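Local atomic coordinates of insect group II chitinase (Ostrinia furnacalis, PDB entry 5Y2A), a protein that probably hydrolyses the beta-1,4 linkages of chitin as the second catalytic domain of an insect group II enzyme of glycoside hydrolase family 18. Residues A209-H214 and A325-E330. Residues are numbered along the deposited sequence; the frame is centred on the assembly and turned at random.
Sequences APMYVH and ARHKAE. With NAG (2-acetamido-2-deoxy-beta-D-glucopyranose), chain C.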
ATOM      1  N   ALA A 209      12.137  12.239 -11.486  1.00 11.97           N
ATOM      2  CA  ALA A 209      11.872  12.683 -12.857  1.00 13.74           C
ATOM      3  C   ALA A 209      13.071  13.443 -13.402  1.00 15.60           C
ATOM      4  O   ALA A 209      13.023  14.665 -13.596  1.00 13.33           O
ATOM      5  CB  ALA A 209      10.610  13.547 -12.906  1.00 12.40           C
ATOM      6  N   PRO A 210      14.164  12.738 -13.698  1.00 15.44           N
ATOM      7  CA  PRO A 210      15.330  13.404 -14.293  1.00 15.18           C
ATOM      8  C   PRO A 210      14.964  14.029 -15.629  1.00 14.78           C
ATOM      9  O   PRO A 210      14.195  13.465 -16.407  1.00 15.11           O
ATOM     10  CB  PRO A 210      16.347  12.267 -14.463  1.00 16.24           C
ATOM     11  CG  PRO A 210      15.835  11.124 -13.611  1.00 15.53           C
ATOM     12  CD  PRO A 210      14.344  11.277 -13.609  1.00 15.44           C
ATOM     13  N   MET A 211      15.493  15.228 -15.873  1.00 15.37           N
ATOM     14  CA  MET A 211      15.216  15.940 -17.115  1.00 18.88           C
ATOM     15  C   MET A 211      16.173  15.533 -18.231  1.00 19.59           C
ATOM     16  O   MET A 211      15.734  15.199 -19.337  1.00 17.77           O
ATOM     17  CB  MET A 211      15.285  17.450 -16.879  1.00 17.19           C
ATOM     18  CG  MET A 211      14.976  18.271 -18.114  1.00 17.30           C
ATOM     19  SD  MET A 211      13.255  18.105 -18.614  1.00 20.37           S
ATOM     20  CE  MET A 211      13.375  18.113 -20.396  1.00 20.35           C
ATOM     21  N   TYR A 212      17.477  15.546 -17.949  1.00 17.69           N
ATOM     22  CA  TYR A 212      18.514  15.196 -18.910  1.00 21.74           C
ATOM     23  C   TYR A 212      19.406  14.118 -18.308  1.00 23.98           C
ATOM     24  O   TYR A 212      19.352  13.841 -17.109  1.00 19.45           O
ATOM     25  CB  TYR A 212      19.349  16.428 -19.309  1.00 19.07           C
ATOM     26  CG  TYR A 212      18.502  17.568 -19.836  1.00 19.51           C
ATOM     27  CD1 TYR A 212      17.770  17.423 -21.007  1.00 20.99           C
ATOM     28  CD2 TYR A 212      18.425  18.776 -19.159  1.00 20.58           C
ATOM     29  CE1 TYR A 212      16.981  18.451 -21.495  1.00 20.88           C
ATOM     30  CE2 TYR A 212      17.646  19.816 -19.638  1.00 22.30           C
ATOM     31  CZ  TYR A 212      16.925  19.646 -20.809  1.00 21.22           C
ATOM     32  OH  TYR A 212      16.143  20.671 -21.292  1.00 20.07           O
ATOM     33  N   VAL A 213      20.233  13.506 -19.165  1.00 21.69           N
ATOM     34  CA  VAL A 213      21.176  12.487 -18.712  1.00 23.70           C
ATOM     35  C   VAL A 213      22.102  13.063 -17.650  1.00 24.73           C
ATOM     36  O   VAL A 213      22.563  14.206 -17.749  1.00 25.34           O
ATOM     37  CB  VAL A 213      21.974  11.929 -19.903  1.00 22.81           C
ATOM     38  CG1 VAL A 213      23.120  11.041 -19.427  1.00 26.57           C
ATOM     39  CG2 VAL A 213      21.069  11.154 -20.840  1.00 22.95           C
ATOM     40  N   HIS A 214      22.374  12.266 -16.622  1.00 22.87           N
ATOM     41  CA  HIS A 214      23.271  12.625 -15.538  1.00 28.67           C
ATOM     42  C   HIS A 214      24.449  11.665 -15.579  1.00 28.53           C
ATOM     43  O   HIS A 214      24.315  10.527 -16.040  1.00 26.21           O
ATOM     44  CB  HIS A 214      22.534  12.552 -14.182  1.00 23.66           C
ATOM     45  CG  HIS A 214      23.282  13.156 -13.034  1.00 25.57           C
ATOM     46  ND1 HIS A 214      24.300  12.499 -12.376  1.00 27.01           N
ATOM     47  CD2 HIS A 214      23.143  14.351 -12.412  1.00 26.07           C
ATOM     48  CE1 HIS A 214      24.760  13.266 -11.404  1.00 27.17           C
ATOM     49  NE2 HIS A 214      24.073  14.395 -11.402  1.00 29.70           N
ATOM     50  N   ALA A 325       9.923  22.781 -12.520  1.00 15.04           N
ATOM     51  CA  ALA A 325       8.608  22.883 -13.149  1.00 13.92           C
ATOM     52  C   ALA A 325       8.612  23.947 -14.241  1.00 15.95           C
ATOM     53  O   ALA A 325       8.072  23.728 -15.332  1.00 13.95           O
ATOM     54  CB  ALA A 325       7.537  23.188 -12.099  1.00 14.22           C
ATOM     55  N   ARG A 326       9.240  25.095 -13.975  1.00 14.78           N
ATOM     56  CA  ARG A 326       9.366  26.124 -15.005  1.00 14.74           C
ATOM     57  C   ARG A 326      10.156  25.607 -16.197  1.00 14.98           C
ATOM     58  O   ARG A 326       9.734  25.755 -17.351  1.00 14.87           O
ATOM     59  CB  ARG A 326      10.045  27.368 -14.433  1.00 15.18           C
ATOM     60  CG  ARG A 326      10.102  28.541 -15.417  1.00 16.83           C
ATOM     61  CD  ARG A 326      10.874  29.722 -14.833  1.00 18.52           C
ATOM     62  NE  ARG A 326      12.301  29.429 -14.718  1.00 20.79           N
ATOM     63  CZ  ARG A 326      13.193  30.234 -14.145  1.00 19.72           C
ATOM     64  NH1 ARG A 326      12.812  31.393 -13.625  1.00 18.48           N
ATOM     65  NH2 ARG A 326      14.470  29.881 -14.095  1.00 20.40           N
ATOM     66  N   HIS A 327      11.309  24.981 -15.937  1.00 16.41           N
ATOM     67  CA  HIS A 327      12.137  24.506 -17.039  1.00 15.64           C
ATOM     68  C   HIS A 327      11.389  23.508 -17.909  1.00 15.71           C
ATOM     69  O   HIS A 327      11.480  23.554 -19.140  1.00 13.36           O
ATOM     70  CB  HIS A 327      13.422  23.861 -16.523  1.00 19.42           C
ATOM     71  CG  HIS A 327      14.300  23.350 -17.622  1.00 20.42           C
ATOM     72  ND1 HIS A 327      15.091  24.181 -18.384  1.00 22.85           N
ATOM     73  CD2 HIS A 327      14.468  22.104 -18.128  1.00 21.88           C
ATOM     74  CE1 HIS A 327      15.733  23.467 -19.291  1.00 24.68           C
ATOM     75  NE2 HIS A 327      15.369  22.204 -19.161  1.00 23.39           N
ATOM     76  N   LYS A 328      10.659  22.578 -17.288  1.00 15.26           N
ATOM     77  CA  LYS A 328       9.972  21.567 -18.078  1.00 13.80           C
ATOM     78  C   LYS A 328       8.865  22.180 -18.921  1.00 13.66           C
ATOM     79  O   LYS A 328       8.636  21.745 -20.059  1.00 14.96           O
ATOM     80  CB  LYS A 328       9.450  20.466 -17.157  1.00 12.74           C
ATOM     81  CG  LYS A 328      10.590  19.608 -16.617  1.00 13.59           C
ATOM     82  CD  LYS A 328      10.111  18.531 -15.650  1.00 16.25           C
ATOM     83  CE  LYS A 328      11.281  17.615 -15.263  1.00 12.35           C
ATOM     84  NZ  LYS A 328      10.869  16.547 -14.301  1.00 13.84           N
ATOM     85  N   ALA A 329       8.202  23.212 -18.400  1.00 15.07           N
ATOM     86  CA  ALA A 329       7.217  23.929 -19.197  1.00 14.52           C
ATOM     87  C   ALA A 329       7.886  24.695 -20.332  1.00 17.68           C
ATOM     88  O   ALA A 329       7.357  24.748 -21.446  1.00 15.07           O
ATOM     89  CB  ALA A 329       6.411  24.874 -18.302  1.00 15.92           C
ATOM     90  N   GLU A 330       9.051  25.293 -20.071  1.00 16.98           N
ATOM     91  CA  GLU A 330       9.767  25.987 -21.135  1.00 15.93           C
ATOM     92  C   GLU A 330      10.315  25.010 -22.164  1.00 17.07           C
ATOM     93  O   GLU A 330      10.361  25.330 -23.359  1.00 18.07           O
ATOM     94  CB  GLU A 330      10.885  26.851 -20.538  1.00 16.59           C
ATOM     95  CG  GLU A 330      10.335  28.010 -19.728  1.00 17.53           C
ATOM     96  CD  GLU A 330      11.394  28.976 -19.226  1.00 20.68           C
ATOM     97  OE1 GLU A 330      12.551  28.559 -19.008  1.00 19.59           O
ATOM     98  OE2 GLU A 330      11.046  30.157 -19.030  1.00 23.91           O
TER
HETATM   99  C1  NAG C   1      17.901  15.754 -25.505  1.00 24.90           C
HETATM  100  C2  NAG C   1      19.296  16.354 -25.386  1.00 26.09           C
HETATM  101  C3  NAG C   1      19.879  16.628 -26.775  1.00 32.20           C
HETATM  102  C4  NAG C   1      19.792  15.395 -27.671  1.00 35.49           C
HETATM  103  C5  NAG C   1      18.381  14.813 -27.641  1.00 33.78           C
HETATM  104  C6  NAG C   1      18.263  13.496 -28.376  1.00 32.39           C
HETATM  105  C7  NAG C   1      20.084  17.760 -23.537  1.00 24.93           C
HETATM  106  C8  NAG C   1      20.002  19.103 -22.876  1.00 26.82           C
HETATM  107  N2  NAG C   1      19.293  17.578 -24.600  1.00 22.36           N
HETATM  108  O3  NAG C   1      21.229  17.046 -26.609  1.00 34.96           O
HETATM  109  O4  NAG C   1      20.011  15.755 -29.032  1.00 41.17           O
HETATM  110  O5  NAG C   1      17.958  14.581 -26.290  1.00 26.90           O
HETATM  111  O6  NAG C   1      18.955  12.454 -27.701  1.00 37.35           O
HETATM  112  O7  NAG C   1      20.822  16.876 -23.120  1.00 25.64           O
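Lys328 and Met211 form the tightly packed, buried half of this contact. The lysine chain, extended beyond CG, runs past the methionine in the opposite direction, so that Met211 SD lies 3.7 Å from Lys328 CG and 3.9 Å from Lys328 CE. The ammonium group of Lys328 reaches the loop backbone, where Lys328 NZ donates a 2.9 Å hydrogen bond to Ala209 O, with the nitrogen 21° out of the plane of the carbonyl. A salt bridge to Asp320 gives the same nitrogen a charged mate, which probably offsets the cost of burying it. Met211 also borders His327: its SD sits at the edge of the imidazole, and Met211 CG is 3.9 Å from His327 CD2.

On the partly exposed side the contact rests on the edges of two rings and one hydrogen bond, of 2.7 Å between Tyr212 OH and His327 NE2. The His327 ring swings out opposite the backbone N (chi1 180°), which carries NE2 to the phenol; the rings meet edge against edge, neither over the other's face, with planes at 79°. Met211 CG lies over one face of the phenol ring. Over the other, near the rim, lies the acetamide methyl of an N-acetylglucosamine of a glycan, probably N-linked at Asn225, with Tyr212 CD1 3.4 Å from NAG C8. Were this tyrosine an alanine, His327 NE2 would probably lose this partner and the glycan methyl the ring face it lies against.

The contact joins the loop between strand 189-192 and helix 224-233 of the TIM barrel to helix 322-334, which precedes strand 339-343; Val224 of helix 224-233 packs against both Met211 and Lys328.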